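Local structure of adhesin LabA (Helicobacter pylori, 6GMM) at residues Arg39-Ala44 / Ala372-Asn377; Val256-Ile261 / Ala294-Glu299; Lys47-Asp52 / Ala366-Gln371. The protein is a LacdiNAc-specific adhesin and lectin that probably attaches the bacterium to glycans of the gastric mucosa. One frame throughout, in Å; residues are numbered along the deposited sequence.

Contact 1: Arg39-Ala44 / Ala372-Asn377; sequences RGNLNA and AERIHN
N41 and R374 meet where two helices lie near each other: their CA atoms are 6.6 Å apart, and those of L42 and I375 slightly less. The amide of N41 rests against the aliphatic part of the arginine, with ND2 3.4 Å from R374 CD and close to CB and CG as well. The two side chains cross at about a right angle. In both, CG stands beside the backbone N and anti to the carbonyl carbon (chi1 -76° in N41, -64° in R374). From there the arginine chain runs extended from CG to NE, past the amide, and carries its guanidinium beyond it; the two flat groups end with planes 32° apart. No direct hydrogen bond joins the segments, and water supplies the polar link. One molecule accepts from N41 ND2 at 2.8 Å and donates to the backbone R374 O at 2.7 Å, which ties the amide group to the facing helix. A second donates to N41 O, and the bond it accepts from R374 NH2 is weak. Behind the polar pair lies a buried apolar one, L42 CD2 and I375 CG1, 4.3 Å apart, a distance that indicates light packing. Both of these residues also lean on helix 287-311, L42 on M290 and A294, I375 on Q297. Helices 32-50 and 369-386 therefore sit side by side over helix 287-311, with the water-bridged N41-R374 pair on the outer side of the three-helix packing.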
ATOM      1  N   ARG A  39      22.099   7.610   0.420  1.00 24.44           N
ATOM      2  CA  ARG A  39      21.997   6.888   1.689  1.00 24.37           C
ATOM      3  C   ARG A  39      21.303   7.743   2.730  1.00 27.48           C
ATOM      4  O   ARG A  39      20.422   7.234   3.409  1.00 27.47           O
ATOM      5  CB  ARG A  39      23.360   6.345   2.160  1.00 25.13           C
ATOM      6  CG  ARG A  39      23.845   5.192   1.296  1.00 24.59           C
ATOM      7  CD  ARG A  39      25.270   4.824   1.612  1.00 39.55           C
ATOM      8  NE  ARG A  39      25.365   3.869   2.712  1.00 48.18           N
ATOM      9  CZ  ARG A  39      26.483   3.603   3.379  1.00 64.13           C
ATOM     10  NH1 ARG A  39      26.479   2.714   4.363  1.00 55.22           N
ATOM     11  NH2 ARG A  39      27.614   4.233   3.073  1.00 44.96           N
ATOM     12  N   GLY A  40      21.632   9.039   2.781  1.00 25.77           N
ATOM     13  CA  GLY A  40      20.996   9.998   3.681  1.00 26.65           C
ATOM     14  C   GLY A  40      19.534  10.190   3.320  1.00 32.44           C
ATOM     15  O   GLY A  40      18.676  10.272   4.213  1.00 34.00           O
ATOM     16  N   ASN A  41      19.220  10.191   1.996  1.00 28.70           N
ATOM     17  CA  ASN A  41      17.824  10.287   1.524  1.00 27.15           C
ATOM     18  C   ASN A  41      16.983   9.084   1.967  1.00 29.02           C
ATOM     19  O   ASN A  41      15.804   9.254   2.261  1.00 26.88           O
ATOM     20  CB  ASN A  41      17.751  10.353   0.004  1.00 23.84           C
ATOM     21  CG  ASN A  41      18.111  11.653  -0.633  1.00 35.27           C
ATOM     22  OD1 ASN A  41      18.106  12.723  -0.013  1.00 25.19           O
ATOM     23  ND2 ASN A  41      18.384  11.578  -1.929  1.00 24.36           N
ATOM     24  N   LEU A  42      17.556   7.860   1.895  1.00 26.31           N
ATOM     25  CA  LEU A  42      16.842   6.634   2.255  1.00 25.30           C
ATOM     26  C   LEU A  42      16.592   6.577   3.740  1.00 31.60           C
ATOM     27  O   LEU A  42      15.496   6.198   4.147  1.00 31.21           O
ATOM     28  CB  LEU A  42      17.582   5.365   1.819  1.00 24.76           C
ATOM     29  CG  LEU A  42      17.542   4.977   0.353  1.00 27.32           C
ATOM     30  CD1 LEU A  42      18.445   3.750   0.093  1.00 27.30           C
ATOM     31  CD2 LEU A  42      16.133   4.693  -0.107  1.00 23.71           C
ATOM     32  N   ASN A  43      17.596   6.951   4.547  1.00 29.17           N
ATOM     33  CA  ASN A  43      17.495   6.958   6.015  1.00 29.82           C
ATOM     34  C   ASN A  43      16.393   7.926   6.456  1.00 35.34           C
ATOM     35  O   ASN A  43      15.576   7.563   7.321  1.00 37.91           O
ATOM     36  CB  ASN A  43      18.864   7.311   6.641  1.00 32.78           C
ATOM     37  CG  ASN A  43      18.834   7.448   8.137  1.00 59.96           C
ATOM     38  OD1 ASN A  43      18.634   8.551   8.684  1.00 53.93           O
ATOM     39  ND2 ASN A  43      19.004   6.324   8.826  1.00 49.44           N
ATOM     40  N   ALA A  44      16.318   9.115   5.823  1.00 30.96           N
ATOM     41  CA  ALA A  44      15.288  10.125   6.101  1.00 31.92           C
ATOM     42  C   ALA A  44      13.902   9.623   5.695  1.00 34.82           C
ATOM     43  O   ALA A  44      13.003   9.648   6.531  1.00 35.93           O
ATOM     44  CB  ALA A  44      15.605  11.445   5.408  1.00 33.34           C
ATOM     45  N   ALA A 372       9.868  10.250  -2.889  1.00 28.22           N
ATOM     46  CA  ALA A 372       9.591   9.108  -3.760  1.00 27.69           C
ATOM     47  C   ALA A 372      10.566   9.058  -4.910  1.00 33.15           C
ATOM     48  O   ALA A 372      11.069   7.980  -5.209  1.00 33.50           O
ATOM     49  CB  ALA A 372       8.159   9.146  -4.265  1.00 28.18           C
ATOM     50  N   GLU A 373      10.858  10.221  -5.534  1.00 30.56           N
ATOM     51  CA  GLU A 373      11.813  10.346  -6.635  1.00 30.92           C
ATOM     52  C   GLU A 373      13.221   9.930  -6.160  1.00 31.29           C
ATOM     53  O   GLU A 373      13.858   9.122  -6.828  1.00 32.29           O
ATOM     54  CB  GLU A 373      11.835  11.793  -7.173  1.00 33.60           C
ATOM     55  N   ARG A 374      13.666  10.428  -4.979  1.00 23.93           N
ATOM     56  CA  ARG A 374      14.974  10.108  -4.387  1.00 23.07           C
ATOM     57  C   ARG A 374      15.113   8.607  -4.093  1.00 25.70           C
ATOM     58  O   ARG A 374      16.205   8.072  -4.159  1.00 24.72           O
ATOM     59  CB  ARG A 374      15.186  10.922  -3.107  1.00 22.68           C
ATOM     60  CG  ARG A 374      15.256  12.434  -3.370  1.00 35.64           C
ATOM     61  CD  ARG A 374      15.394  13.215  -2.080  1.00 47.23           C
ATOM     62  NE  ARG A 374      15.156  14.650  -2.250  1.00 59.65           N
ATOM     63  CZ  ARG A 374      14.344  15.364  -1.474  1.00 79.85           C
ATOM     64  NH1 ARG A 374      14.182  16.663  -1.689  1.00 68.79           N
ATOM     65  NH2 ARG A 374      13.683  14.784  -0.476  1.00 64.89           N
ATOM     66  N   ILE A 375      13.998   7.930  -3.782  1.00 22.20           N
ATOM     67  CA  ILE A 375      13.951   6.481  -3.508  1.00 21.84           C
ATOM     68  C   ILE A 375      14.283   5.714  -4.791  1.00 26.17           C
ATOM     69  O   ILE A 375      15.116   4.804  -4.766  1.00 25.37           O
ATOM     70  CB  ILE A 375      12.565   6.072  -2.884  1.00 23.32           C
ATOM     71  CG1 ILE A 375      12.477   6.493  -1.404  1.00 23.46           C
ATOM     72  CG2 ILE A 375      12.237   4.566  -3.072  1.00 22.47           C
ATOM     73  CD1 ILE A 375      11.050   6.474  -0.805  1.00 26.91           C
ATOM     74  N   HIS A 376      13.641   6.090  -5.912  1.00 24.65           N
ATOM     75  CA  HIS A 376      13.872   5.429  -7.190  1.00 25.44           C
ATOM     76  C   HIS A 376      15.325   5.620  -7.596  1.00 31.00           C
ATOM     77  O   HIS A 376      16.031   4.638  -7.880  1.00 29.89           O
ATOM     78  CB  HIS A 376      12.863   5.928  -8.244  1.00 27.08           C
ATOM     79  CG  HIS A 376      11.431   5.737  -7.801  1.00 31.26           C
ATOM     80  ND1 HIS A 376      10.982   4.520  -7.306  1.00 32.69           N
ATOM     81  CD2 HIS A 376      10.397   6.611  -7.793  1.00 33.90           C
ATOM     82  CE1 HIS A 376       9.699   4.697  -7.011  1.00 32.53           C
ATOM     83  NE2 HIS A 376       9.307   5.941  -7.267  1.00 33.35           N
ATOM     84  N   ASN A 377      15.809   6.871  -7.507  1.00 27.80           N
ATOM     85  CA  ASN A 377      17.211   7.167  -7.834  1.00 28.02           C
ATOM     86  C   ASN A 377      18.181   6.373  -6.926  1.00 32.87           C
ATOM     87  O   ASN A 377      19.122   5.769  -7.442  1.00 32.82           O
ATOM     88  CB  ASN A 377      17.474   8.674  -7.778  1.00 30.79           C
ATOM     89  CG  ASN A 377      16.720   9.472  -8.833  1.00 66.82           C
ATOM     90  OD1 ASN A 377      16.499   9.023  -9.968  1.00 70.54           O
ATOM     91  ND2 ASN A 377      16.327  10.692  -8.492  1.00 53.31           N
TER
HETATM   92  O   HOH W   1      14.419  11.857   1.173  1.00 15.99           O
HETATM   93  O   HOH W   2      18.563   9.302  -3.558  1.00 17.44           O

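Contact 2: Val256-Ile261 / Ala294-Glu299; sequences VEQSKI and AKAQAE
An antiparallel helix pair is formed here by helices 239-264 and 287-311, neighbours along the chain. The short segments run at 156° to each other and their axes approach to 8.6 Å, a spacing consistent with the small A296 at the centre. Its CA is 5.4 Å from the CA of Q258. A296 CB points at the opposing helix. I261 CB comes to 3.7 Å of A296 CB, with CG2 and CD1 close behind, and Q258 OE1 approaches from another direction, roughly at right angles to it. Q258 OE1 and the backbone Q258 O are both 3.6 Å from A296 CB, and OE1 is nearer still, at 3.4 Å, to A296 CA. The bend at chi2 (-67°) turns OE1 toward A296 and E299. The same chain reaches E299, where CB is 3.8 Å from Q258 OE1 and 3.9 Å from Q258 CG. The two side chains pass at a slant with amide and carboxylate planes 60° apart, and they make no hydrogen bond. The acidic end of E299 instead forms a salt bridge with R303, on its own helix. All the contacts between the segments are thus van der Waals in kind. On the outer side of helix 239-264, K260 NZ bridges to E257 OE2 at 2.8 Å, approaching the syn side of the carboxylate. Q297 and S259 point away from this interface and pack against helix 32-50. An alanine facing a neighbour at this spacing is characteristic of closely packed antiparallel helices within a helical bundle, here part of the adhesin's elongated helical body.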
ATOM      1  N   VAL A 256       3.044  -3.564   5.269  1.00 19.80           N
ATOM      2  CA  VAL A 256       3.410  -3.862   6.660  1.00 19.25           C
ATOM      3  C   VAL A 256       4.558  -4.865   6.683  1.00 26.19           C
ATOM      4  O   VAL A 256       5.453  -4.698   7.505  1.00 27.74           O
ATOM      5  CB  VAL A 256       2.158  -4.294   7.494  1.00 21.61           C
ATOM      6  CG1 VAL A 256       2.555  -4.785   8.885  1.00 21.19           C
ATOM      7  CG2 VAL A 256       1.176  -3.137   7.617  1.00 20.79           C
ATOM      8  N   GLU A 257       4.562  -5.869   5.764  1.00 24.04           N
ATOM      9  CA  GLU A 257       5.648  -6.858   5.621  1.00 25.50           C
ATOM     10  C   GLU A 257       6.943  -6.155   5.156  1.00 29.27           C
ATOM     11  O   GLU A 257       8.027  -6.413   5.690  1.00 27.12           O
ATOM     12  CB  GLU A 257       5.288  -7.927   4.559  1.00 27.39           C
ATOM     13  CG  GLU A 257       4.675  -9.207   5.109  1.00 38.58           C
ATOM     14  CD  GLU A 257       5.578 -10.031   6.015  1.00 58.31           C
ATOM     15  OE1 GLU A 257       6.515 -10.691   5.507  1.00 47.37           O
ATOM     16  OE2 GLU A 257       5.316 -10.048   7.237  1.00 51.35           O
ATOM     17  N   GLN A 258       6.806  -5.262   4.148  1.00 25.43           N
ATOM     18  CA  GLN A 258       7.904  -4.520   3.537  1.00 24.57           C
ATOM     19  C   GLN A 258       8.535  -3.561   4.532  1.00 28.99           C
ATOM     20  O   GLN A 258       9.716  -3.253   4.396  1.00 30.96           O
ATOM     21  CB  GLN A 258       7.428  -3.765   2.271  1.00 24.73           C
ATOM     22  CG  GLN A 258       6.992  -4.677   1.110  1.00 17.04           C
ATOM     23  CD  GLN A 258       8.157  -5.445   0.537  1.00 37.69           C
ATOM     24  OE1 GLN A 258       9.194  -4.871   0.192  1.00 31.84           O
ATOM     25  NE2 GLN A 258       8.029  -6.766   0.441  1.00 23.35           N
ATOM     26  N   SER A 259       7.761  -3.111   5.535  1.00 24.24           N
ATOM     27  CA  SER A 259       8.235  -2.215   6.579  1.00 24.64           C
ATOM     28  C   SER A 259       9.250  -2.922   7.467  1.00 30.58           C
ATOM     29  O   SER A 259      10.079  -2.238   8.060  1.00 32.08           O
ATOM     30  CB  SER A 259       7.072  -1.686   7.410  1.00 29.92           C
ATOM     31  OG  SER A 259       6.239  -0.854   6.618  1.00 38.44           O
ATOM     32  N   LYS A 260       9.217  -4.280   7.548  1.00 25.93           N
ATOM     33  CA  LYS A 260      10.236  -5.041   8.303  1.00 26.55           C
ATOM     34  C   LYS A 260      11.606  -4.759   7.678  1.00 31.19           C
ATOM     35  O   LYS A 260      12.595  -4.597   8.401  1.00 32.98           O
ATOM     36  CB  LYS A 260       9.998  -6.561   8.194  1.00 28.68           C
ATOM     37  CG  LYS A 260       8.777  -7.110   8.912  1.00 28.31           C
ATOM     38  CD  LYS A 260       8.688  -8.620   8.667  1.00 32.34           C
ATOM     39  CE  LYS A 260       7.557  -9.268   9.431  1.00 43.05           C
ATOM     40  NZ  LYS A 260       7.390 -10.701   9.046  1.00 51.53           N
ATOM     41  N   ILE A 261      11.665  -4.752   6.319  1.00 24.45           N
ATOM     42  CA  ILE A 261      12.877  -4.508   5.553  1.00 24.00           C
ATOM     43  C   ILE A 261      13.404  -3.107   5.886  1.00 27.28           C
ATOM     44  O   ILE A 261      14.532  -2.988   6.353  1.00 28.45           O
ATOM     45  CB  ILE A 261      12.701  -4.740   4.027  1.00 26.52           C
ATOM     46  CG1 ILE A 261      12.135  -6.151   3.705  1.00 27.87           C
ATOM     47  CG2 ILE A 261      14.018  -4.495   3.291  1.00 26.50           C
ATOM     48  CD1 ILE A 261      11.494  -6.312   2.290  1.00 30.81           C
ATOM     49  N   ALA A 294      15.597   0.535  -0.400  1.00 19.32           N
ATOM     50  CA  ALA A 294      14.996   1.367  -1.443  1.00 19.29           C
ATOM     51  C   ALA A 294      13.878   0.639  -2.197  1.00 23.52           C
ATOM     52  O   ALA A 294      12.839   1.245  -2.481  1.00 20.80           O
ATOM     53  CB  ALA A 294      16.090   1.788  -2.425  1.00 19.87           C
ATOM     54  N   LYS A 295      14.106  -0.658  -2.537  1.00 21.54           N
ATOM     55  CA  LYS A 295      13.130  -1.502  -3.232  1.00 21.44           C
ATOM     56  C   LYS A 295      11.908  -1.634  -2.311  1.00 25.09           C
ATOM     57  O   LYS A 295      10.779  -1.381  -2.754  1.00 21.55           O
ATOM     58  CB  LYS A 295      13.740  -2.882  -3.539  1.00 25.78           C
ATOM     59  CG  LYS A 295      12.903  -3.739  -4.477  1.00 36.48           C
ATOM     60  CD  LYS A 295      13.643  -5.003  -4.834  1.00 35.49           C
ATOM     61  CE  LYS A 295      12.787  -5.932  -5.653  1.00 37.43           C
ATOM     62  NZ  LYS A 295      13.012  -7.337  -5.255  1.00 45.38           N
ATOM     63  N   ALA A 296      12.145  -1.914  -0.998  1.00 21.90           N
ATOM     64  CA  ALA A 296      11.034  -1.988  -0.024  1.00 21.09           C
ATOM     65  C   ALA A 296      10.280  -0.664   0.070  1.00 24.52           C
ATOM     66  O   ALA A 296       9.075  -0.671  -0.100  1.00 23.92           O
ATOM     67  CB  ALA A 296      11.521  -2.415   1.348  1.00 21.84           C
ATOM     68  N   GLN A 297      10.975   0.464   0.278  1.00 22.03           N
ATOM     69  CA  GLN A 297      10.343   1.788   0.361  1.00 22.10           C
ATOM     70  C   GLN A 297       9.489   2.076  -0.869  1.00 25.41           C
ATOM     71  O   GLN A 297       8.415   2.644  -0.740  1.00 24.50           O
ATOM     72  CB  GLN A 297      11.406   2.894   0.520  1.00 23.78           C
ATOM     73  CG  GLN A 297      12.119   2.819   1.868  1.00 29.98           C
ATOM     74  CD  GLN A 297      12.867   4.073   2.192  1.00 31.51           C
ATOM     75  OE1 GLN A 297      12.438   5.183   1.866  1.00 20.18           O
ATOM     76  NE2 GLN A 297      13.965   3.921   2.909  1.00 20.16           N
ATOM     77  N   ALA A 298       9.951   1.671  -2.054  1.00 21.79           N
ATOM     78  CA  ALA A 298       9.181   1.886  -3.274  1.00 21.73           C
ATOM     79  C   ALA A 298       7.930   1.034  -3.287  1.00 25.99           C
ATOM     80  O   ALA A 298       6.902   1.520  -3.781  1.00 26.47           O
ATOM     81  CB  ALA A 298      10.027   1.623  -4.507  1.00 21.84           C
ATOM     82  N   GLU A 299       7.998  -0.222  -2.728  1.00 21.98           N
ATOM     83  CA  GLU A 299       6.837  -1.146  -2.640  1.00 21.77           C
ATOM     84  C   GLU A 299       5.770  -0.594  -1.739  1.00 22.74           C
ATOM     85  O   GLU A 299       4.617  -0.516  -2.149  1.00 23.11           O
ATOM     86  CB  GLU A 299       7.221  -2.557  -2.169  1.00 23.63           C
ATOM     87  CG  GLU A 299       7.051  -3.631  -3.227  1.00 37.41           C
ATOM     88  CD  GLU A 299       5.634  -3.908  -3.694  1.00 59.03           C
ATOM     89  OE1 GLU A 299       5.120  -3.136  -4.535  1.00 54.51           O
ATOM     90  OE2 GLU A 299       5.079  -4.957  -3.296  1.00 53.92           O
TER

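Contact 3: Lys47-Asp52 / Ala366-Gln371; sequences KNLIND and AHFGDQ
Apolar packing comes first, between L49 and F368. The leucine reaches the far end of the phenyl ring, with CG 3.7 Å from F368 CZ and both methyls close to the same atom; the two side chains cross at about a right angle. The first torsion (chi1 -79°) places L49 CG beside its backbone N; although CB is directed across rather than at the other segment, the branch end comes nearer. N48 CB joins from the ring's edge, near its plane, 4.0 Å from F368 CE1. One ring face is taken by Q371, three residues further along, whose CB sits 3.8 Å above the plane of the F368 ring, over its centre.

The polar side chains touch without bonding. Q371 OE1 lies 3.4 Å from N48 CB, and the two amides stand almost perpendicular, their planes 88° apart. The N48 amide finds its partner within its own helix, ND2 donating to A44 O.

In the backbone, F368 sits in a type I beta turn from A366 to G369, with G369 N bonded to A366 O at 3.3 Å. P57, L301 and S45 also touch the F368 side chain. An aromatic carried on the turn between consecutive helices 354-366 and 369-386, and inserted beside the C-terminal part of helix 32-50, is ordinary packing of a buried ring between the helices of a bundle.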
ATOM      1  N   LYS A  47      12.703   6.595   8.109  1.00 28.91           N
ATOM      2  CA  LYS A  47      12.189   7.181   9.347  1.00 29.10           C
ATOM      3  C   LYS A  47      10.841   7.843   9.075  1.00 32.79           C
ATOM      4  O   LYS A  47       9.954   7.730   9.891  1.00 32.56           O
ATOM      5  CB  LYS A  47      13.175   8.222   9.904  1.00 33.08           C
ATOM      6  CG  LYS A  47      14.448   7.648  10.521  1.00 43.48           C
ATOM      7  CD  LYS A  47      15.457   8.763  10.788  1.00 55.37           C
ATOM      8  CE  LYS A  47      16.461   8.433  11.869  1.00 67.93           C
ATOM      9  NZ  LYS A  47      17.585   7.603  11.365  1.00 78.40           N
ATOM     10  N   ASN A  48      10.662   8.492   7.915  1.00 30.54           N
ATOM     11  CA  ASN A  48       9.378   9.114   7.605  1.00 30.87           C
ATOM     12  C   ASN A  48       8.267   8.087   7.358  1.00 34.38           C
ATOM     13  O   ASN A  48       7.104   8.392   7.618  1.00 35.93           O
ATOM     14  CB  ASN A  48       9.502  10.094   6.451  1.00 35.28           C
ATOM     15  CG  ASN A  48       9.742  11.504   6.932  1.00 68.88           C
ATOM     16  OD1 ASN A  48       8.807  12.306   7.047  1.00 62.41           O
ATOM     17  ND2 ASN A  48      10.990  11.826   7.259  1.00 65.70           N
ATOM     18  N   LEU A  49       8.617   6.865   6.899  1.00 27.18           N
ATOM     19  CA  LEU A  49       7.610   5.819   6.667  1.00 24.59           C
ATOM     20  C   LEU A  49       7.254   5.019   7.928  1.00 27.10           C
ATOM     21  O   LEU A  49       6.085   4.845   8.231  1.00 26.05           O
ATOM     22  CB  LEU A  49       8.048   4.881   5.526  1.00 22.80           C
ATOM     23  CG  LEU A  49       7.830   5.397   4.103  1.00 25.33           C
ATOM     24  CD1 LEU A  49       8.745   4.669   3.103  1.00 23.68           C
ATOM     25  CD2 LEU A  49       6.368   5.290   3.664  1.00 24.00           C
ATOM     26  N   ILE A  50       8.251   4.563   8.678  1.00 24.10           N
ATOM     27  CA  ILE A  50       8.028   3.693   9.825  1.00 24.27           C
ATOM     28  C   ILE A  50       8.067   4.410  11.213  1.00 29.33           C
ATOM     29  O   ILE A  50       7.771   3.768  12.213  1.00 27.49           O
ATOM     30  CB  ILE A  50       9.027   2.497   9.739  1.00 27.78           C
ATOM     31  CG1 ILE A  50      10.496   2.965   9.873  1.00 29.02           C
ATOM     32  CG2 ILE A  50       8.796   1.685   8.445  1.00 26.69           C
ATOM     33  CD1 ILE A  50      11.474   1.996  10.499  1.00 36.04           C
ATOM     34  N   ASN A  51       8.426   5.697  11.302  1.00 28.04           N
ATOM     35  CA  ASN A  51       8.386   6.334  12.628  1.00 29.91           C
ATOM     36  C   ASN A  51       7.272   7.356  12.744  1.00 35.55           C
ATOM     37  O   ASN A  51       6.872   7.689  13.864  1.00 37.28           O
ATOM     38  CB  ASN A  51       9.721   6.960  13.032  1.00 33.29           C
ATOM     39  CG  ASN A  51      10.863   5.999  13.250  1.00 47.88           C
ATOM     40  OD1 ASN A  51      12.020   6.376  13.136  1.00 41.48           O
ATOM     41  ND2 ASN A  51      10.585   4.766  13.632  1.00 40.63           N
ATOM     42  N   ASP A  52       6.783   7.864  11.601  1.00 31.23           N
ATOM     43  CA  ASP A  52       5.707   8.852  11.544  1.00 31.49           C
ATOM     44  C   ASP A  52       4.342   8.235  11.379  1.00 35.29           C
ATOM     45  O   ASP A  52       4.213   7.134  10.833  1.00 34.81           O
ATOM     46  CB  ASP A  52       5.926   9.864  10.414  1.00 33.33           C
ATOM     47  CG  ASP A  52       6.995  10.883  10.710  1.00 51.92           C
ATOM     48  OD1 ASP A  52       7.141  11.266  11.901  1.00 53.79           O
ATOM     49  OD2 ASP A  52       7.691  11.300   9.756  1.00 60.33           O
ATOM     50  N   ALA A 366       0.858  12.510  -1.780  1.00 33.30           N
ATOM     51  CA  ALA A 366       1.225  13.731  -2.511  1.00 35.03           C
ATOM     52  C   ALA A 366       2.410  14.447  -1.841  1.00 42.46           C
ATOM     53  O   ALA A 366       3.326  14.879  -2.539  1.00 44.03           O
ATOM     54  CB  ALA A 366       0.031  14.669  -2.606  1.00 36.84           C
ATOM     55  N   HIS A 367       2.416  14.533  -0.495  1.00 40.63           N
ATOM     56  CA  HIS A 367       3.507  15.173   0.240  1.00 42.05           C
ATOM     57  C   HIS A 367       4.773  14.333   0.225  1.00 40.82           C
ATOM     58  O   HIS A 367       5.830  14.848   0.578  1.00 40.46           O
ATOM     59  CB  HIS A 367       3.102  15.516   1.673  1.00 44.97           C
ATOM     60  CG  HIS A 367       2.267  16.757   1.779  1.00 51.65           C
ATOM     61  ND1 HIS A 367       0.885  16.691   1.935  1.00 53.76           N
ATOM     62  CD2 HIS A 367       2.644  18.062   1.763  1.00 56.29           C
ATOM     63  CE1 HIS A 367       0.469  17.947   2.009  1.00 55.47           C
ATOM     64  NE2 HIS A 367       1.490  18.810   1.918  1.00 57.27           N
ATOM     65  N   PHE A 368       4.676  13.050  -0.183  1.00 33.12           N
ATOM     66  CA  PHE A 368       5.839  12.156  -0.272  1.00 30.92           C
ATOM     67  C   PHE A 368       6.564  12.212  -1.649  1.00 33.81           C
ATOM     68  O   PHE A 368       7.509  11.435  -1.879  1.00 30.44           O
ATOM     69  CB  PHE A 368       5.438  10.719   0.066  1.00 30.57           C
ATOM     70  CG  PHE A 368       6.492   9.972   0.838  1.00 31.36           C
ATOM     71  CD1 PHE A 368       6.756  10.285   2.168  1.00 35.68           C
ATOM     72  CD2 PHE A 368       7.180   8.916   0.260  1.00 32.79           C
ATOM     73  CE1 PHE A 368       7.709   9.566   2.899  1.00 36.32           C
ATOM     74  CE2 PHE A 368       8.134   8.196   0.991  1.00 35.31           C
ATOM     75  CZ  PHE A 368       8.402   8.533   2.301  1.00 33.92           C
ATOM     76  N   GLY A 369       6.107  13.133  -2.516  1.00 31.31           N
ATOM     77  CA  GLY A 369       6.568  13.356  -3.883  1.00 32.14           C
ATOM     78  C   GLY A 369       8.070  13.398  -4.083  1.00 35.91           C
ATOM     79  O   GLY A 369       8.623  12.558  -4.808  1.00 34.15           O
ATOM     80  N   ASP A 370       8.729  14.379  -3.419  1.00 34.49           N
ATOM     81  CA  ASP A 370      10.182  14.605  -3.449  1.00 34.89           C
ATOM     82  C   ASP A 370      10.916  13.320  -3.039  1.00 36.38           C
ATOM     83  O   ASP A 370      11.748  12.809  -3.800  1.00 36.78           O
ATOM     84  CB  ASP A 370      10.569  15.741  -2.471  1.00 38.82           C
ATOM     85  CG  ASP A 370      10.157  17.154  -2.860  1.00 54.02           C
ATOM     86  OD1 ASP A 370       9.640  17.338  -3.991  1.00 54.72           O
ATOM     87  OD2 ASP A 370      10.390  18.087  -2.045  1.00 61.31           O
ATOM     88  N   GLN A 371      10.556  12.787  -1.855  1.00 28.77           N
ATOM     89  CA  GLN A 371      11.104  11.580  -1.247  1.00 27.69           C
ATOM     90  C   GLN A 371      10.997  10.365  -2.157  1.00 29.41           C
ATOM     91  O   GLN A 371      11.909   9.540  -2.181  1.00 25.69           O
ATOM     92  CB  GLN A 371      10.381  11.292   0.097  1.00 28.61           C
ATOM     93  CG  GLN A 371      10.974  12.099   1.244  1.00 40.64           C
ATOM     94  CD  GLN A 371      10.191  12.031   2.522  1.00 54.34           C
ATOM     95  OE1 GLN A 371      10.637  11.461   3.524  1.00 50.29           O
ATOM     96  NE2 GLN A 371       9.048  12.695   2.544  1.00 44.51           N
TER

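How the contacts relate
Contacts 1 and 3 follow one another along the same two helices, 32-50 and 369-386, with centres 10 Å apart; I375 CD1 of contact 1 packs at 3.8 Å on F368 CE2 of contact 3. Contact 2 lies 13 Å from each, centre to centre, and joins them through helix 287-311. Q297, which turns away from helix 239-264, is one connecting residue: NE2 probably bonds to L42 O at 3.0 Å, while OE1 lies 3.9 Å from L49 CD1. S259 CB is likewise 3.9 Å from I50 CG2. The three contacts therefore form one continuous piece of helical packing; no bound glycan marks a binding site here.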